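Local coordinates for THUMP domain-containing protein (Pyrococcus horikoshii, PDB 1VBK) that probably binds RNA and ATP as a ThiI-like protein of putative thiamine biosynthesis, carrying a THUMP domain, though its exact function is not established, at residues A[261-266]-A[286-291]; A[181-186]-A[206-211]; A[195-200]-A[296-301]; A[219-224]-A[236-241]. One frame throughout, in Å; residues are numbered along the deposited sequence.

Contact 1 (A[261-266]-A[286-291]); sequences KGLRPN and VYYPLI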
loop_
_atom_site.group_PDB
_atom_site.type_symbol
_atom_site.label_atom_id
_atom_site.label_comp_id
_atom_site.label_asym_id
_atom_site.label_seq_id
_atom_site.Cartn_x
_atom_site.Cartn_y
_atom_site.Cartn_z
ATOM N N LYS A 261 13.838 -5.884 7.078
ATOM C CA LYS A 261 14.593 -6.806 7.932
ATOM C C LYS A 261 15.993 -6.254 8.190
ATOM O O LYS A 261 16.522 -5.499 7.380
ATOM C CB LYS A 261 14.678 -8.195 7.285
ATOM C CG LYS A 261 13.347 -8.947 7.290
ATOM C CD LYS A 261 13.430 -10.296 6.584
ATOM C CE LYS A 261 14.357 -11.263 7.299
ATOM N NZ LYS A 261 14.454 -12.570 6.573
ATOM N N GLY A 262 16.589 -6.635 9.318
ATOM C CA GLY A 262 17.910 -6.134 9.662
ATOM C C GLY A 262 19.080 -6.946 9.140
ATOM O O GLY A 262 20.188 -6.853 9.667
ATOM N N LEU A 263 18.836 -7.724 8.091
ATOM C CA LEU A 263 19.853 -8.575 7.485
ATOM C C LEU A 263 21.102 -7.820 7.022
ATOM O O LEU A 263 21.014 -6.733 6.446
ATOM C CB LEU A 263 19.237 -9.325 6.299
ATOM C CG LEU A 263 20.027 -10.472 5.666
ATOM C CD1 LEU A 263 20.208 -11.589 6.679
ATOM C CD2 LEU A 263 19.281 -10.985 4.446
ATOM N N ARG A 264 22.267 -8.411 7.280
ATOM C CA ARG A 264 23.547 -7.829 6.884
ATOM C C ARG A 264 24.272 -8.789 5.946
ATOM O O ARG A 264 24.061 -9.999 6.002
ATOM C CB ARG A 264 24.438 -7.586 8.103
ATOM C CG ARG A 264 23.909 -6.588 9.109
ATOM C CD ARG A 264 24.877 -6.484 10.273
ATOM N NE ARG A 264 25.087 -7.783 10.910
ATOM C CZ ARG A 264 26.041 -8.031 11.802
ATOM N NH1 ARG A 264 26.878 -7.069 12.164
ATOM N NH2 ARG A 264 26.153 -9.239 12.337
ATOM N N PRO A 265 25.152 -8.258 5.081
ATOM C CA PRO A 265 25.903 -9.093 4.139
ATOM C C PRO A 265 26.598 -10.240 4.869
ATOM O O PRO A 265 26.764 -11.333 4.327
ATOM C CB PRO A 265 26.901 -8.111 3.530
ATOM C CG PRO A 265 26.163 -6.807 3.578
ATOM C CD PRO A 265 25.542 -6.842 4.954
ATOM N N ASN A 266 26.985 -9.974 6.112
ATOM C CA ASN A 266 27.673 -10.942 6.958
ATOM C C ASN A 266 26.810 -12.141 7.347
ATOM O O ASN A 266 27.333 -13.159 7.804
ATOM C CB ASN A 266 28.181 -10.225 8.220
ATOM C CG ASN A 266 28.492 -11.179 9.361
ATOM O OD1 ASN A 266 27.925 -11.079 10.451
ATOM N ND2 ASN A 266 29.399 -12.119 9.110
ATOM N N VAL A 286 10.715 -7.202 0.094
ATOM C CA VAL A 286 11.417 -7.169 1.367
ATOM C C VAL A 286 12.633 -6.272 1.174
ATOM O O VAL A 286 13.336 -6.382 0.171
ATOM C CB VAL A 286 11.875 -8.582 1.787
ATOM C CG1 VAL A 286 12.595 -8.525 3.124
ATOM C CG2 VAL A 286 10.673 -9.506 1.876
ATOM N N TYR A 287 12.868 -5.374 2.122
ATOM C CA TYR A 287 13.994 -4.458 2.024
ATOM C C TYR A 287 15.023 -4.707 3.112
ATOM O O TYR A 287 14.675 -5.062 4.241
ATOM C CB TYR A 287 13.502 -3.011 2.083
ATOM C CG TYR A 287 12.528 -2.679 0.976
ATOM C CD1 TYR A 287 11.158 -2.890 1.137
ATOM C CD2 TYR A 287 12.978 -2.190 -0.250
ATOM C CE1 TYR A 287 10.258 -2.620 0.105
ATOM C CE2 TYR A 287 12.088 -1.916 -1.292
ATOM C CZ TYR A 287 10.729 -2.133 -1.106
ATOM O OH TYR A 287 9.842 -1.853 -2.122
ATOM N N TYR A 288 16.289 -4.518 2.753
ATOM C CA TYR A 288 17.409 -4.727 3.661
ATOM C C TYR A 288 18.273 -3.466 3.683
ATOM O O TYR A 288 19.290 -3.384 2.993
ATOM C CB TYR A 288 18.245 -5.906 3.171
ATOM C CG TYR A 288 17.434 -7.131 2.818
ATOM C CD1 TYR A 288 16.935 -7.974 3.810
ATOM C CD2 TYR A 288 17.170 -7.452 1.487
ATOM C CE1 TYR A 288 16.197 -9.113 3.487
ATOM C CE2 TYR A 288 16.431 -8.586 1.151
ATOM C CZ TYR A 288 15.951 -9.410 2.158
ATOM O OH TYR A 288 15.219 -10.527 1.835
ATOM N N PRO A 289 17.880 -2.470 4.487
ATOM C CA PRO A 289 18.613 -1.206 4.595
ATOM C C PRO A 289 20.109 -1.339 4.875
ATOM O O PRO A 289 20.919 -0.613 4.299
ATOM C CB PRO A 289 17.888 -0.485 5.730
ATOM C CG PRO A 289 16.499 -1.010 5.634
ATOM C CD PRO A 289 16.729 -2.484 5.405
ATOM N N LEU A 290 20.472 -2.265 5.756
ATOM C CA LEU A 290 21.872 -2.452 6.125
ATOM C C LEU A 290 22.728 -3.040 5.010
ATOM O O LEU A 290 23.956 -3.057 5.105
ATOM C CB LEU A 290 21.968 -3.316 7.385
ATOM C CG LEU A 290 21.169 -2.779 8.584
ATOM C CD1 LEU A 290 21.361 -3.685 9.789
ATOM C CD2 LEU A 290 21.617 -1.364 8.908
ATOM N N ILE A 291 22.080 -3.518 3.953
ATOM C CA ILE A 291 22.793 -4.084 2.816
ATOM C C ILE A 291 22.715 -3.137 1.621
ATOM O O ILE A 291 23.702 -2.940 0.909
ATOM C CB ILE A 291 22.200 -5.455 2.398
ATOM C CG1 ILE A 291 22.423 -6.484 3.509
ATOM C CG2 ILE A 291 22.838 -5.930 1.097
ATOM C CD1 ILE A 291 21.825 -7.853 3.212
HETATM O O HOH W 1 19.169 -4.742 6.389
#

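Contact 2 (A[181-186]-A[206-211]); sequences RMIGIL and IPVYIG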
loop_
_atom_site.group_PDB
_atom_site.type_symbol
_atom_site.label_atom_id
_atom_site.label_comp_id
_atom_site.label_asym_id
_atom_site.label_seq_id
_atom_site.Cartn_x
_atom_site.Cartn_y
_atom_site.Cartn_z
ATOM N N ARG A 181 3.581 2.529 3.743
ATOM C CA ARG A 181 3.626 1.784 4.993
ATOM C C ARG A 181 4.218 0.386 4.825
ATOM O O ARG A 181 3.896 -0.330 3.878
ATOM C CB ARG A 181 2.212 1.679 5.570
ATOM C CG ARG A 181 2.028 0.605 6.628
ATOM C CD ARG A 181 0.563 0.475 6.994
ATOM N NE ARG A 181 0.095 1.645 7.727
ATOM C CZ ARG A 181 -1.182 1.952 7.920
ATOM N NH1 ARG A 181 -2.139 1.178 7.425
ATOM N NH2 ARG A 181 -1.502 3.023 8.633
ATOM N N MET A 182 5.080 0.005 5.762
ATOM C CA MET A 182 5.720 -1.307 5.739
ATOM C C MET A 182 5.760 -1.867 7.150
ATOM O O MET A 182 5.560 -1.135 8.117
ATOM C CB MET A 182 7.166 -1.194 5.245
ATOM C CG MET A 182 7.346 -0.557 3.886
ATOM S SD MET A 182 9.074 -0.661 3.411
ATOM C CE MET A 182 9.018 -0.003 1.753
ATOM N N ILE A 183 5.994 -3.169 7.274
ATOM C CA ILE A 183 6.124 -3.757 8.598
ATOM C C ILE A 183 7.624 -3.919 8.767
ATOM O O ILE A 183 8.347 -4.102 7.785
ATOM C CB ILE A 183 5.457 -5.156 8.727
ATOM C CG1 ILE A 183 6.081 -6.132 7.729
ATOM C CG2 ILE A 183 3.952 -5.037 8.542
ATOM C CD1 ILE A 183 5.626 -7.578 7.916
ATOM N N GLY A 184 8.095 -3.824 10.003
ATOM C CA GLY A 184 9.512 -3.978 10.254
ATOM C C GLY A 184 9.681 -5.119 11.228
ATOM O O GLY A 184 9.117 -5.084 12.321
ATOM N N ILE A 185 10.430 -6.141 10.834
ATOM C CA ILE A 185 10.643 -7.278 11.718
ATOM C C ILE A 185 11.713 -6.866 12.717
ATOM O O ILE A 185 12.890 -6.749 12.371
ATOM C CB ILE A 185 11.102 -8.530 10.939
ATOM C CG1 ILE A 185 10.108 -8.846 9.816
ATOM C CG2 ILE A 185 11.200 -9.723 11.886
ATOM C CD1 ILE A 185 8.681 -9.062 10.288
ATOM N N LEU A 186 11.287 -6.649 13.958
ATOM C CA LEU A 186 12.171 -6.203 15.031
ATOM C C LEU A 186 12.557 -7.321 15.998
ATOM O O LEU A 186 11.691 -7.958 16.599
ATOM C CB LEU A 186 11.481 -5.067 15.792
ATOM C CG LEU A 186 12.190 -4.358 16.948
ATOM C CD1 LEU A 186 13.436 -3.650 16.447
ATOM C CD2 LEU A 186 11.232 -3.357 17.575
ATOM N N ILE A 206 5.311 -0.383 10.938
ATOM C CA ILE A 206 4.588 -1.087 11.984
ATOM C C ILE A 206 5.594 -2.122 12.486
ATOM O O ILE A 206 5.933 -3.068 11.769
ATOM C CB ILE A 206 3.345 -1.824 11.437
ATOM C CG1 ILE A 206 2.320 -0.813 10.917
ATOM C CG2 ILE A 206 2.722 -2.675 12.539
ATOM C CD1 ILE A 206 1.076 -1.457 10.323
ATOM N N PRO A 207 6.103 -1.947 13.715
ATOM C CA PRO A 207 7.071 -2.913 14.235
ATOM C C PRO A 207 6.400 -4.235 14.582
ATOM O O PRO A 207 5.334 -4.256 15.201
ATOM C CB PRO A 207 7.635 -2.201 15.462
ATOM C CG PRO A 207 6.440 -1.446 15.967
ATOM C CD PRO A 207 5.856 -0.868 14.690
ATOM N N VAL A 208 7.026 -5.335 14.177
ATOM C CA VAL A 208 6.475 -6.655 14.445
ATOM C C VAL A 208 7.496 -7.561 15.108
ATOM O O VAL A 208 8.636 -7.671 14.652
ATOM C CB VAL A 208 5.995 -7.352 13.145
ATOM C CG1 VAL A 208 5.501 -8.772 13.458
ATOM C CG2 VAL A 208 4.879 -6.545 12.500
ATOM N N TYR A 209 7.079 -8.191 16.198
ATOM C CA TYR A 209 7.932 -9.124 16.913
ATOM C C TYR A 209 7.379 -10.519 16.650
ATOM O O TYR A 209 6.239 -10.812 16.999
ATOM C CB TYR A 209 7.902 -8.857 18.417
ATOM C CG TYR A 209 8.614 -9.924 19.220
ATOM C CD1 TYR A 209 10.003 -10.016 19.215
ATOM C CD2 TYR A 209 7.894 -10.849 19.977
ATOM C CE1 TYR A 209 10.661 -11.002 19.946
ATOM C CE2 TYR A 209 8.545 -11.841 20.711
ATOM C CZ TYR A 209 9.927 -11.908 20.692
ATOM O OH TYR A 209 10.577 -12.876 21.426
ATOM N N ILE A 210 8.181 -11.370 16.022
ATOM C CA ILE A 210 7.753 -12.732 15.736
ATOM C C ILE A 210 8.312 -13.635 16.829
ATOM O O ILE A 210 9.478 -14.019 16.802
ATOM C CB ILE A 210 8.261 -13.201 14.352
ATOM C CG1 ILE A 210 7.740 -12.259 13.266
ATOM C CG2 ILE A 210 7.770 -14.619 14.063
ATOM C CD1 ILE A 210 8.269 -12.565 11.880
ATOM N N GLY A 211 7.473 -13.954 17.804
ATOM C CA GLY A 211 7.915 -14.797 18.896
ATOM C C GLY A 211 6.864 -14.925 19.977
ATOM O O GLY A 211 5.681 -14.683 19.738
HETATM O O HOH W 2 10.799 -10.486 15.404
#

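Contact 3 (A[195-200]-A[296-301]); sequences IFLMMK and EYIKSV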
loop_
_atom_site.group_PDB
_atom_site.type_symbol
_atom_site.label_atom_id
_atom_site.label_comp_id
_atom_site.label_asym_id
_atom_site.label_seq_id
_atom_site.Cartn_x
_atom_site.Cartn_y
_atom_site.Cartn_z
ATOM N N ILE A 195 14.992 -0.300 10.833
ATOM C CA ILE A 195 13.696 0.370 10.897
ATOM C C ILE A 195 13.876 1.881 10.966
ATOM O O ILE A 195 13.173 2.631 10.295
ATOM C CB ILE A 195 12.889 -0.118 12.114
ATOM C CG1 ILE A 195 12.471 -1.576 11.881
ATOM C CG2 ILE A 195 11.672 0.780 12.339
ATOM C CD1 ILE A 195 11.787 -2.237 13.056
ATOM N N PHE A 196 14.834 2.324 11.773
ATOM C CA PHE A 196 15.104 3.749 11.907
ATOM C C PHE A 196 15.449 4.351 10.542
ATOM O O PHE A 196 14.927 5.403 10.171
ATOM C CB PHE A 196 16.253 3.968 12.907
ATOM C CG PHE A 196 16.652 5.410 13.080
ATOM C CD1 PHE A 196 17.480 6.035 12.151
ATOM C CD2 PHE A 196 16.190 6.146 14.166
ATOM C CE1 PHE A 196 17.843 7.374 12.301
ATOM C CE2 PHE A 196 16.546 7.489 14.326
ATOM C CZ PHE A 196 17.376 8.103 13.389
ATOM N N LEU A 197 16.312 3.673 9.792
ATOM C CA LEU A 197 16.725 4.153 8.476
ATOM C C LEU A 197 15.567 4.261 7.484
ATOM O O LEU A 197 15.534 5.174 6.658
ATOM C CB LEU A 197 17.812 3.240 7.905
ATOM C CG LEU A 197 19.138 3.228 8.677
ATOM C CD1 LEU A 197 20.033 2.110 8.160
ATOM C CD2 LEU A 197 19.822 4.579 8.536
ATOM N N MET A 198 14.615 3.339 7.564
ATOM C CA MET A 198 13.470 3.367 6.657
ATOM C C MET A 198 12.462 4.452 7.040
ATOM O O MET A 198 11.849 5.071 6.169
ATOM C CB MET A 198 12.793 1.997 6.619
ATOM C CG MET A 198 13.651 0.906 6.001
ATOM S SD MET A 198 14.166 1.315 4.322
ATOM C CE MET A 198 12.616 1.138 3.441
ATOM N N MET A 199 12.281 4.684 8.336
ATOM C CA MET A 199 11.367 5.735 8.762
ATOM C C MET A 199 11.918 7.071 8.246
ATOM O O MET A 199 11.165 7.940 7.798
ATOM C CB MET A 199 11.249 5.771 10.287
ATOM C CG MET A 199 10.470 4.602 10.868
ATOM S SD MET A 199 10.110 4.809 12.626
ATOM C CE MET A 199 11.583 4.117 13.335
ATOM N N LYS A 200 13.240 7.208 8.294
ATOM C CA LYS A 200 13.918 8.416 7.831
ATOM C C LYS A 200 13.651 8.651 6.345
ATOM O O LYS A 200 13.701 9.784 5.867
ATOM C CB LYS A 200 15.426 8.298 8.084
ATOM C CG LYS A 200 16.261 9.506 7.643
ATOM C CD LYS A 200 17.738 9.298 8.006
ATOM C CE LYS A 200 18.624 10.429 7.504
ATOM N NZ LYS A 200 18.636 10.520 6.017
ATOM N N GLU A 296 29.419 4.347 4.485
ATOM C CA GLU A 296 29.741 5.621 5.130
ATOM C C GLU A 296 28.496 6.327 5.658
ATOM O O GLU A 296 28.538 6.980 6.701
ATOM C CB GLU A 296 30.484 6.540 4.158
ATOM C CG GLU A 296 31.862 6.032 3.760
ATOM C CD GLU A 296 32.738 5.727 4.961
ATOM O OE1 GLU A 296 32.890 6.616 5.828
ATOM O OE2 GLU A 296 33.276 4.601 5.034
ATOM N N TYR A 297 27.391 6.197 4.933
ATOM C CA TYR A 297 26.140 6.817 5.350
ATOM C C TYR A 297 25.649 6.190 6.647
ATOM O O TYR A 297 25.321 6.891 7.606
ATOM C CB TYR A 297 25.068 6.639 4.273
ATOM C CG TYR A 297 23.675 6.979 4.756
ATOM C CD1 TYR A 297 23.345 8.281 5.142
ATOM C CD2 TYR A 297 22.691 5.994 4.851
ATOM C CE1 TYR A 297 22.067 8.592 5.612
ATOM C CE2 TYR A 297 21.413 6.293 5.318
ATOM C CZ TYR A 297 21.108 7.591 5.696
ATOM O OH TYR A 297 19.848 7.884 6.156
ATOM N N ILE A 298 25.595 4.864 6.674
ATOM C CA ILE A 298 25.136 4.155 7.860
ATOM C C ILE A 298 25.979 4.524 9.076
ATOM O O ILE A 298 25.454 4.687 10.180
ATOM C CB ILE A 298 25.177 2.624 7.645
ATOM C CG1 ILE A 298 24.212 2.238 6.515
ATOM C CG2 ILE A 298 24.811 1.904 8.939
ATOM C CD1 ILE A 298 24.170 0.752 6.209
ATOM N N LYS A 299 27.286 4.657 8.872
ATOM C CA LYS A 299 28.191 5.020 9.960
ATOM C C LYS A 299 27.832 6.407 10.491
ATOM O O LYS A 299 27.802 6.630 11.701
ATOM C CB LYS A 299 29.644 5.026 9.468
ATOM C CG LYS A 299 30.101 3.726 8.820
ATOM C CD LYS A 299 30.099 2.564 9.801
ATOM C CE LYS A 299 31.132 2.757 10.898
ATOM N NZ LYS A 299 31.175 1.584 11.815
ATOM N N SER A 300 27.553 7.337 9.581
ATOM C CA SER A 300 27.202 8.698 9.978
ATOM C C SER A 300 25.949 8.686 10.852
ATOM O O SER A 300 25.880 9.387 11.861
ATOM C CB SER A 300 26.972 9.576 8.745
ATOM O OG SER A 300 25.773 9.224 8.071
ATOM N N VAL A 301 24.960 7.884 10.468
ATOM C CA VAL A 301 23.730 7.792 11.245
ATOM C C VAL A 301 24.034 7.243 12.629
ATOM O O VAL A 301 23.612 7.807 13.638
ATOM C CB VAL A 301 22.695 6.875 10.565
ATOM C CG1 VAL A 301 21.474 6.710 11.465
ATOM C CG2 VAL A 301 22.290 7.468 9.224
HETATM O O HOH W 3 18.044 6.050 5.579
#

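Contact 4 (A[219-224]-A[236-241]); sequences KVRSLW and GFLVVA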
loop_
_atom_site.group_PDB
_atom_site.type_symbol
_atom_site.label_atom_id
_atom_site.label_comp_id
_atom_site.label_asym_id
_atom_site.label_seq_id
_atom_site.Cartn_x
_atom_site.Cartn_y
_atom_site.Cartn_z
ATOM N N LYS A 219 13.272 -7.330 25.828
ATOM C CA LYS A 219 14.407 -6.659 25.209
ATOM C C LYS A 219 13.943 -5.909 23.961
ATOM O O LYS A 219 14.427 -4.812 23.667
ATOM C CB LYS A 219 15.476 -7.691 24.841
ATOM C CG LYS A 219 16.488 -7.238 23.794
ATOM C CD LYS A 219 17.284 -6.027 24.240
ATOM C CE LYS A 219 18.289 -5.625 23.169
ATOM N NZ LYS A 219 19.094 -4.431 23.556
ATOM N N VAL A 220 12.999 -6.497 23.232
ATOM C CA VAL A 220 12.483 -5.862 22.027
ATOM C C VAL A 220 11.616 -4.656 22.364
ATOM O O VAL A 220 11.699 -3.629 21.695
ATOM C CB VAL A 220 11.678 -6.856 21.169
ATOM C CG1 VAL A 220 10.979 -6.121 20.023
ATOM C CG2 VAL A 220 12.611 -7.911 20.608
ATOM N N ARG A 221 10.790 -4.770 23.399
ATOM C CA ARG A 221 9.941 -3.650 23.788
ATOM C C ARG A 221 10.796 -2.433 24.143
ATOM O O ARG A 221 10.407 -1.298 23.872
ATOM C CB ARG A 221 9.045 -4.024 24.973
ATOM C CG ARG A 221 7.909 -4.982 24.623
ATOM C CD ARG A 221 6.965 -5.170 25.803
ATOM N NE ARG A 221 5.879 -6.111 25.526
ATOM C CZ ARG A 221 4.926 -5.924 24.615
ATOM N NH1 ARG A 221 4.914 -4.824 23.872
ATOM N NH2 ARG A 221 3.973 -6.832 24.452
ATOM N N SER A 222 11.959 -2.669 24.743
ATOM C CA SER A 222 12.839 -1.567 25.109
ATOM C C SER A 222 13.471 -0.965 23.853
ATOM O O SER A 222 13.765 0.229 23.808
ATOM C CB SER A 222 13.918 -2.035 26.096
ATOM O OG SER A 222 14.653 -3.132 25.587
ATOM N N LEU A 223 13.672 -1.791 22.831
ATOM C CA LEU A 223 14.236 -1.307 21.577
ATOM C C LEU A 223 13.193 -0.419 20.911
ATOM O O LEU A 223 13.509 0.653 20.394
ATOM C CB LEU A 223 14.581 -2.474 20.649
ATOM C CG LEU A 223 15.763 -3.363 21.046
ATOM C CD1 LEU A 223 15.905 -4.499 20.042
ATOM C CD2 LEU A 223 17.039 -2.535 21.091
ATOM N N TRP A 224 11.942 -0.867 20.933
ATOM C CA TRP A 224 10.869 -0.097 20.326
ATOM C C TRP A 224 10.655 1.235 21.051
ATOM O O TRP A 224 10.344 2.243 20.417
ATOM C CB TRP A 224 9.560 -0.894 20.312
ATOM C CG TRP A 224 8.437 -0.100 19.723
ATOM C CD1 TRP A 224 7.258 0.227 20.325
ATOM C CD2 TRP A 224 8.446 0.577 18.461
ATOM N NE1 TRP A 224 6.535 1.078 19.522
ATOM C CE2 TRP A 224 7.242 1.309 18.371
ATOM C CE3 TRP A 224 9.358 0.640 17.398
ATOM C CZ2 TRP A 224 6.925 2.100 17.260
ATOM C CZ3 TRP A 224 9.043 1.425 16.293
ATOM C CH2 TRP A 224 7.836 2.145 16.235
ATOM N N GLY A 236 2.690 3.566 15.919
ATOM C CA GLY A 236 3.770 3.280 16.849
ATOM C C GLY A 236 3.547 2.242 17.934
ATOM O O GLY A 236 4.006 2.427 19.061
ATOM N N PHE A 237 2.856 1.156 17.606
ATOM C CA PHE A 237 2.613 0.094 18.576
ATOM C C PHE A 237 3.265 -1.201 18.116
ATOM O O PHE A 237 3.148 -1.586 16.954
ATOM C CB PHE A 237 1.111 -0.140 18.771
ATOM C CG PHE A 237 0.405 0.987 19.463
ATOM C CD1 PHE A 237 0.905 1.515 20.651
ATOM C CD2 PHE A 237 -0.764 1.523 18.932
ATOM C CE1 PHE A 237 0.255 2.562 21.299
ATOM C CE2 PHE A 237 -1.424 2.571 19.572
ATOM C CZ PHE A 237 -0.913 3.092 20.758
ATOM N N LEU A 238 3.955 -1.865 19.035
ATOM C CA LEU A 238 4.620 -3.123 18.726
ATOM C C LEU A 238 3.590 -4.230 18.577
ATOM O O LEU A 238 2.735 -4.412 19.438
ATOM C CB LEU A 238 5.605 -3.493 19.835
ATOM C CG LEU A 238 6.349 -4.818 19.636
ATOM C CD1 LEU A 238 7.236 -4.716 18.408
ATOM C CD2 LEU A 238 7.180 -5.140 20.867
ATOM N N VAL A 239 3.675 -4.964 17.473
ATOM C CA VAL A 239 2.757 -6.065 17.208
ATOM C C VAL A 239 3.483 -7.384 17.424
ATOM O O VAL A 239 4.542 -7.616 16.848
ATOM C CB VAL A 239 2.242 -6.028 15.755
ATOM C CG1 VAL A 239 1.408 -7.269 15.466
ATOM C CG2 VAL A 239 1.422 -4.770 15.525
ATOM N N VAL A 240 2.919 -8.239 18.267
ATOM C CA VAL A 240 3.514 -9.542 18.538
ATOM C C VAL A 240 2.759 -10.585 17.722
ATOM O O VAL A 240 1.551 -10.740 17.875
ATOM C CB VAL A 240 3.410 -9.902 20.042
ATOM C CG1 VAL A 240 4.127 -11.215 20.316
ATOM C CG2 VAL A 240 3.999 -8.788 20.884
ATOM N N ALA A 241 3.468 -11.287 16.842
ATOM C CA ALA A 241 2.845 -12.316 16.013
ATOM C C ALA A 241 3.330 -13.685 16.467
ATOM O O ALA A 241 4.518 -13.989 16.382
ATOM C CB ALA A 241 3.190 -12.093 14.543
HETATM O O HOH W 4 2.505 -4.087 22.187
#

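Contact 1 (A[261-266]-A[286-291])
Lys261 N donates to Tyr287 O over 3.1 Å, nearly straight at 167°, and from there the two backbones run side by side far enough for Arg264 to come level with Ile291. A water then takes over from direct bonding: it donates to Lys261 O and to Leu263 O and accepts from Leu290 N, an amide in the first turn of the helix with Tyr288 at its N-cap position. Leu263 lies alongside the Tyr288 ring, pointing the same way, with CB 3.6 Å from Tyr288 CD1 and CD2 3.7 Å from Tyr288 CE1. Its CG also meets Ile291 CD1. Farther along, Ile291 CG1 slides past Pro265 CD at 3.5 Å, a tight fit for two carbons, while Leu290 CD1 reaches Gly262 O at 3.4 Å and Arg264 CG at 3.9 Å. The Lys261 chain, bent at chi3 (65°), passes Val286 CG1 with its CD and carries NZ to salt bridges with Asp278 and Glu274; Tyr288 OH bonds to the same Asp278. The loop leaving strand 258-260 is thus packed on the last strand of the parallel sheet and the helix after it, with helix 273-281 against Leu263 and Tyr288, and helix 189-200 against Arg264, Pro289 and Leu290.

Contact 2 (A[181-186]-A[206-211])
Four backbone hydrogen bonds join Met182, Gly184 and Leu186 to Ile206 and Val208 in a parallel ladder, the two strand segments lying at 31° to each other. Ile206 N gives to Met182 O at 2.9 Å, and Val208 N gives to Gly184 O at 2.8 Å. In return Gly184 N and Leu186 N bond to Ile206 O and Val208 O. CA-H...O contacts fill in between, the closest being Ile183 CA to Ile206 O at 3.3 Å. Past the last direct bond, a water accepts from Ile210 N and donates to Leu186 O, prolonging the pairing.

The apolar contacts lie mainly on the face carrying Ile183, Ile185, Ile206 and Val208. Ile183 CB meets Val208 CG2 at 4.1 Å, and Ile185, with CD1 folded back by chi2 of -57°, touches Ile210 CD1 at 3.9 Å. Helix 244-254 covers much of this face. On the face of Pro207, Leu186 CD2 approaches Pro207 CB at 4.3 Å.

Among charged groups, Arg181 lays CD against Ile206 CD1 and makes a salt bridge from NE to Glu204 and hydrogen bonds from NH1 to Phe254 O of the same chain and to Asp253 O of the second subunit.

The pair forms the two strands of a right-handed beta-alpha-beta crossover through helix 189-200, the repeating unit of the Rossmann-like HUP fold.

Contact 3 (A[195-200]-A[296-301])
At the edge of the Tyr297 ring lie Lys200 NZ and, in plane, a water, while Leu197 CD2 comes at the ring obliquely, 4.0 Å from Tyr297 CE2. Over one face sits Val301 CG2, from the ring's own helix, 3.7 Å above the plane and offset toward the rim. The Phe196 ring is met by Val301 CG1, at 3.8 Å from Phe196 CE1. This is a helix-helix contact: the axes of the segments 195-200 and 296-301 come no nearer than 11.9 Å and cross at 99°, so side chains make the contact, joining the first helix of the HUP-type alpha/beta fold to the C-terminal helix.

Leu197 is its apolar centre, with CD2 also 3.9 Å from Val301 CG2 and CD1 grazing Ile298. Phe196 turns edge-to-face with Phe69, Trp171 and Tyr230, and its side chain lies about 4 Å from a bound methylpentanediol, probably left by the crystallisation liquor.

The polar part depends on Tyr297, whose CG lies anti to the backbone N (chi1 167°), sending the ring toward Lys200. NZ of that lysine donates to Tyr297 OH at 2.9 Å, and the water touching the same hydroxyl at 2.6 Å also donates to Leu197 O. A leucine here is likely to leave Lys200 NZ without this acceptor and to unlink the water from the second helix. Lys200 itself runs extended until chi4 (-64°) turns NZ to the hydroxyl.

Contact 4 (A[219-224]-A[236-241])
Trp224 and Leu238 both hold CG anti to the backbone N, chi1 178° and 179°, and these two torsions carry the indole and the leucine branch past each other in opposite directions, with Trp224 CD1 4.1 Å from Leu238 CB. Next to CD1 in the ring, NE1 donates to Gly236 O over 2.9 Å. The oxygen lies in the ring plane, but the donor stands well above the carbonyl plane and the N-H...O angle is a modest 147°. Gly236 CA presses on the ring edge, 3.4 Å from Trp224 CZ2. Leu238 CD2 meets Val220 CG1 at 4.0 Å and also Arg221 CG and NH1, both at 3.8 Å. The extended Arg221 chain brings its guanidinium obliquely against Leu238 CD2 and Val240 CG2, and NH1 reaches a water that in turn donates to Leu238 O. A phenylalanine in place of Trp224 would probably leave Gly236 O without this donor and open a gap beside its CA. Within one beta-alpha-beta unit, helix 215-228 thus packs chiefly on the loop leading into strand 239-241, with Val240 the strand residue reached; the contact is mainly apolar, an indole N-H fixing the loop and a water-linked guanidinium on the more exposed side.

How the contacts relate
Contacts 1, 2 and 4 all reach the five-stranded parallel sheet. Contact 2 is its buried middle and the richest in direct backbone bonds; contacts 1 and 4 involve the two outermost strands, are only partly buried, and have one direct hydrogen bond each against four in contact 2. All four contacts include a bridging water. Contact 4 adjoins contact 2 in the sheet, where Tyr209 N and O probably bond to Val239 O and Ala241 N, whereas its nearest atoms are about 11 Å from contact 1. Contact 3, also partly buried, pairs two helices instead, relying on side chains. It touches contact 2 through Ile195 and Met198, and contact 1 through Leu197, Met198 and Ile298.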